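Local coordinates for protein serine acetyltransferase (Bacteroides vulgatus ATCC 8482, PDB 3F1X) that probably catalyses acyl transfer, most likely acetylating serine with acetyl-CoA as an early step of cysteine biosynthesis, at residues 212-220 / 249-257. Numbering follows the deposited sequence.
Sequences VIGATSIIG and PRHPILEDD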
ATOM      1  N   VAL A 212      26.301  15.891 -16.980  1.00 12.07           N
ATOM      2  CA  VAL A 212      25.621  17.163 -16.740  1.00 12.68           C
ATOM      3  C   VAL A 212      25.522  17.934 -18.062  1.00 14.63           C
ATOM      4  O   VAL A 212      26.538  18.223 -18.707  1.00 14.69           O
ATOM      5  CB  VAL A 212      26.368  18.036 -15.707  1.00 14.19           C
ATOM      6  CG1 VAL A 212      25.670  19.396 -15.568  1.00 15.40           C
ATOM      7  CG2 VAL A 212      26.394  17.340 -14.355  1.00 14.46           C
ATOM      8  N   ILE A 213      24.299  18.241 -18.480  1.00 14.28           N
ATOM      9  CA  ILE A 213      24.078  18.969 -19.729  1.00 14.12           C
ATOM     10  C   ILE A 213      23.377  20.271 -19.377  1.00 16.28           C
ATOM     11  O   ILE A 213      22.215  20.267 -18.978  1.00 16.02           O
ATOM     12  CB  ILE A 213      23.210  18.144 -20.725  1.00 13.53           C
ATOM     13  CG1 ILE A 213      23.927  16.832 -21.065  1.00 14.09           C
ATOM     14  CG2 ILE A 213      22.963  18.945 -22.008  1.00 12.29           C
ATOM     15  CD1 ILE A 213      23.154  15.923 -22.021  1.00 16.27           C
ATOM     16  N   GLY A 214      24.107  21.376 -19.531  1.00 18.01           N
ATOM     17  CA  GLY A 214      23.616  22.709 -19.208  1.00 18.51           C
ATOM     18  C   GLY A 214      22.428  23.271 -19.969  1.00 19.41           C
ATOM     19  O   GLY A 214      22.162  22.897 -21.112  1.00 17.62           O
ATOM     20  N   ALA A 215      21.743  24.214 -19.322  1.00 19.73           N
ATOM     21  CA  ALA A 215      20.547  24.862 -19.852  1.00 22.11           C
ATOM     22  C   ALA A 215      20.553  25.318 -21.311  1.00 23.84           C
ATOM     23  O   ALA A 215      19.546  25.175 -22.002  1.00 28.64           O
ATOM     24  CB  ALA A 215      20.162  26.039 -18.954  1.00 21.43           C
ATOM     25  N   THR A 216      21.654  25.877 -21.794  1.00 24.25           N
ATOM     26  CA  THR A 216      21.655  26.329 -23.183  1.00 22.53           C
ATOM     27  C   THR A 216      22.536  25.507 -24.103  1.00 20.52           C
ATOM     28  O   THR A 216      22.959  25.978 -25.153  1.00 21.18           O
ATOM     29  CB  THR A 216      22.054  27.819 -23.285  1.00 23.87           C
ATOM     30  OG1 THR A 216      23.383  28.005 -22.784  1.00 25.14           O
ATOM     31  CG2 THR A 216      21.079  28.677 -22.486  1.00 24.64           C
ATOM     32  N   SER A 217      22.797  24.266 -23.720  1.00 17.46           N
ATOM     33  CA  SER A 217      23.616  23.394 -24.547  1.00 16.10           C
ATOM     34  C   SER A 217      22.886  23.026 -25.840  1.00 17.39           C
ATOM     35  O   SER A 217      21.663  22.916 -25.865  1.00 16.64           O
ATOM     36  CB  SER A 217      23.956  22.109 -23.793  1.00 14.09           C
ATOM     37  OG  SER A 217      24.609  22.386 -22.570  1.00 17.39           O
ATOM     38  N   ILE A 218      23.650  22.837 -26.910  1.00 15.39           N
ATOM     39  CA  ILE A 218      23.086  22.436 -28.191  1.00 17.63           C
ATOM     40  C   ILE A 218      23.862  21.205 -28.633  1.00 18.18           C
ATOM     41  O   ILE A 218      25.074  21.263 -28.840  1.00 19.26           O
ATOM     42  CB  ILE A 218      23.220  23.545 -29.271  1.00 17.08           C
ATOM     43  CG1 ILE A 218      22.459  24.800 -28.839  1.00 18.23           C
ATOM     44  CG2 ILE A 218      22.650  23.054 -30.600  1.00 17.78           C
ATOM     45  CD1 ILE A 218      22.588  25.970 -29.818  1.00 21.93           C
ATOM     46  N   ILE A 219      23.163  20.083 -28.755  1.00 18.19           N
ATOM     47  CA  ILE A 219      23.802  18.847 -29.167  1.00 17.49           C
ATOM     48  C   ILE A 219      23.232  18.366 -30.493  1.00 18.71           C
ATOM     49  O   ILE A 219      22.013  18.234 -30.640  1.00 17.81           O
ATOM     50  CB  ILE A 219      23.607  17.752 -28.117  1.00 14.84           C
ATOM     51  CG1 ILE A 219      24.199  18.204 -26.784  1.00 16.17           C
ATOM     52  CG2 ILE A 219      24.283  16.488 -28.568  1.00 14.25           C
ATOM     53  CD1 ILE A 219      23.981  17.205 -25.666  1.00 15.07           C
ATOM     54  N   GLY A 220      24.126  18.107 -31.447  1.00 16.59           N
ATOM     55  CA  GLY A 220      23.722  17.654 -32.768  1.00 18.55           C
ATOM     56  C   GLY A 220      23.209  16.229 -32.839  1.00 18.28           C
ATOM     57  O   GLY A 220      22.788  15.651 -31.837  1.00 16.58           O
ATOM     58  N   PRO A 249      23.554  33.025 -24.587  1.00 52.81           N
ATOM     59  CA  PRO A 249      24.127  31.675 -24.626  1.00 52.78           C
ATOM     60  C   PRO A 249      25.476  31.612 -23.914  1.00 51.89           C
ATOM     61  O   PRO A 249      26.254  32.563 -23.964  1.00 53.72           O
ATOM     62  CB  PRO A 249      24.261  31.403 -26.121  1.00 53.50           C
ATOM     63  CG  PRO A 249      23.124  32.187 -26.706  1.00 53.86           C
ATOM     64  CD  PRO A 249      23.209  33.487 -25.941  1.00 53.40           C
ATOM     65  N   ARG A 250      25.748  30.490 -23.256  1.00 49.51           N
ATOM     66  CA  ARG A 250      27.010  30.310 -22.545  1.00 46.62           C
ATOM     67  C   ARG A 250      27.352  28.844 -22.324  1.00 42.76           C
ATOM     68  O   ARG A 250      28.217  28.511 -21.514  1.00 42.83           O
ATOM     69  CB  ARG A 250      26.979  31.058 -21.210  1.00 48.06           C
ATOM     70  CG  ARG A 250      25.680  30.946 -20.423  1.00 49.66           C
ATOM     71  CD  ARG A 250      25.791  31.761 -19.140  1.00 52.22           C
ATOM     72  NE  ARG A 250      24.519  31.928 -18.443  1.00 55.04           N
ATOM     73  CZ  ARG A 250      23.473  32.590 -18.932  1.00 57.17           C
ATOM     74  NH1 ARG A 250      23.540  33.149 -20.135  1.00 57.38           N
ATOM     75  NH2 ARG A 250      22.362  32.707 -18.214  1.00 57.54           N
ATOM     76  N   HIS A 251      26.666  27.972 -23.052  1.00 38.68           N
ATOM     77  CA  HIS A 251      26.898  26.534 -22.962  1.00 35.18           C
ATOM     78  C   HIS A 251      27.436  26.016 -24.296  1.00 32.08           C
ATOM     79  O   HIS A 251      27.182  26.599 -25.356  1.00 31.41           O
ATOM     80  CB  HIS A 251      25.608  25.813 -22.567  1.00 36.56           C
ATOM     81  CG  HIS A 251      25.262  25.967 -21.117  1.00 37.63           C
ATOM     82  ND1 HIS A 251      25.984  25.355 -20.113  1.00 38.86           N
ATOM     83  CD2 HIS A 251      24.307  26.699 -20.498  1.00 38.47           C
ATOM     84  CE1 HIS A 251      25.487  25.704 -18.939  1.00 38.63           C
ATOM     85  NE2 HIS A 251      24.469  26.520 -19.145  1.00 39.57           N
ATOM     86  N   PRO A 252      28.180  24.902 -24.264  1.00 28.07           N
ATOM     87  CA  PRO A 252      28.773  24.303 -25.465  1.00 26.84           C
ATOM     88  C   PRO A 252      27.835  23.878 -26.578  1.00 25.26           C
ATOM     89  O   PRO A 252      26.637  23.661 -26.378  1.00 24.34           O
ATOM     90  CB  PRO A 252      29.546  23.099 -24.914  1.00 26.44           C
ATOM     91  CG  PRO A 252      29.814  23.472 -23.480  1.00 27.86           C
ATOM     92  CD  PRO A 252      28.505  24.093 -23.078  1.00 27.74           C
ATOM     93  N   ILE A 253      28.425  23.752 -27.758  1.00 22.61           N
ATOM     94  CA  ILE A 253      27.729  23.308 -28.941  1.00 21.37           C
ATOM     95  C   ILE A 253      28.500  22.101 -29.457  1.00 20.57           C
ATOM     96  O   ILE A 253      29.695  22.199 -29.738  1.00 20.18           O
ATOM     97  CB  ILE A 253      27.736  24.366 -30.054  1.00 22.07           C
ATOM     98  CG1 ILE A 253      27.039  25.642 -29.586  1.00 22.57           C
ATOM     99  CG2 ILE A 253      27.069  23.797 -31.294  1.00 21.00           C
ATOM    100  CD1 ILE A 253      27.033  26.738 -30.632  1.00 26.34           C
ATOM    101  N   LEU A 254      27.837  20.958 -29.550  1.00 20.57           N
ATOM    102  CA  LEU A 254      28.480  19.763 -30.079  1.00 19.41           C
ATOM    103  C   LEU A 254      27.823  19.469 -31.411  1.00 19.47           C
ATOM    104  O   LEU A 254      26.607  19.289 -31.478  1.00 17.78           O
ATOM    105  CB  LEU A 254      28.289  18.563 -29.138  1.00 20.50           C
ATOM    106  CG  LEU A 254      29.286  18.372 -27.991  1.00 21.12           C
ATOM    107  CD1 LEU A 254      29.250  19.579 -27.080  1.00 22.19           C
ATOM    108  CD2 LEU A 254      28.945  17.086 -27.221  1.00 19.34           C
ATOM    109  N   GLU A 255      28.620  19.428 -32.474  1.00 20.27           N
ATOM    110  CA  GLU A 255      28.088  19.138 -33.801  1.00 20.23           C
ATOM    111  C   GLU A 255      27.860  17.630 -33.937  1.00 21.96           C
ATOM    112  O   GLU A 255      28.130  16.867 -33.001  1.00 20.06           O
ATOM    113  CB  GLU A 255      29.049  19.639 -34.884  1.00 21.89           C
ATOM    114  CG  GLU A 255      29.416  21.113 -34.736  1.00 22.62           C
ATOM    115  CD  GLU A 255      30.111  21.700 -35.961  1.00 26.57           C
ATOM    116  OE1 GLU A 255      30.912  20.993 -36.607  1.00 30.13           O
ATOM    117  OE2 GLU A 255      29.868  22.885 -36.268  1.00 28.59           O
ATOM    118  N   ASP A 256      27.359  17.203 -35.093  1.00 20.60           N
ATOM    119  CA  ASP A 256      27.077  15.788 -35.332  1.00 21.62           C
ATOM    120  C   ASP A 256      28.268  14.845 -35.176  1.00 22.54           C
ATOM    121  O   ASP A 256      29.425  15.247 -35.316  1.00 21.22           O
ATOM    122  CB  ASP A 256      26.497  15.577 -36.741  1.00 21.92           C
ATOM    123  CG  ASP A 256      25.218  16.371 -36.987  1.00 25.27           C
ATOM    124  OD1 ASP A 256      24.587  16.834 -36.014  1.00 21.57           O
ATOM    125  OD2 ASP A 256      24.834  16.524 -38.168  1.00 25.46           O
ATOM    126  N   ASP A 257      27.952  13.584 -34.883  1.00 22.87           N
ATOM    127  CA  ASP A 257      28.937  12.508 -34.757  1.00 24.10           C
ATOM    128  C   ASP A 257      30.057  12.735 -33.744  1.00 22.31           C
ATOM    129  O   ASP A 257      31.152  12.204 -33.897  1.00 24.15           O
ATOM    130  CB  ASP A 257      29.550  12.231 -36.138  1.00 25.53           C
ATOM    131  CG  ASP A 257      28.512  11.798 -37.171  1.00 30.80           C
ATOM    132  OD1 ASP A 257      28.832  11.817 -38.379  1.00 33.61           O
ATOM    133  OD2 ASP A 257      27.383  11.430 -36.784  1.00 29.94           O
TER
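I218 and I253 pair as parallel neighbours on successive coils of the left-handed beta-helix, the hexapeptide-repeat fold of serine acetyltransferases. Three backbone hydrogen bonds join the coils: I218 N to P252 O at 3.1 Å, L254 N to I218 O at 2.9 Å and G220 N to L254 O at 2.7 Å. I218 and I253 project from the outer face of this sheet, where I253 also meets T271 of the next strand. I219 and L254 point to the buried face, packing on L231 and L225. Before the strands, the type I turn from G214 to S217 receives the H251 side chain. G214 CA lies over one face of the imidazole, 3.7 Å from the ring centroid, a CH-pi contact. S217 can be followed outward: its CB sits 4.0 Å from P252 O, and its OG passes 3.6 Å from H251 CB before donating to G214 O. Set beside the backbone N (chi1 -57°), that hydroxyl reaches the carbonyl from the same face as S217 N. Two donors therefore grip G214 O and brace the turn. Replacing the H251 ring by the methyl of an alanine would probably open a gap against the turn, leaving G214 CA without its aromatic partner. At the far end the D256 carboxylate bends back: OD1, which accepts a hydrogen bond from N221 N, lies 3.5 Å from G220 CA.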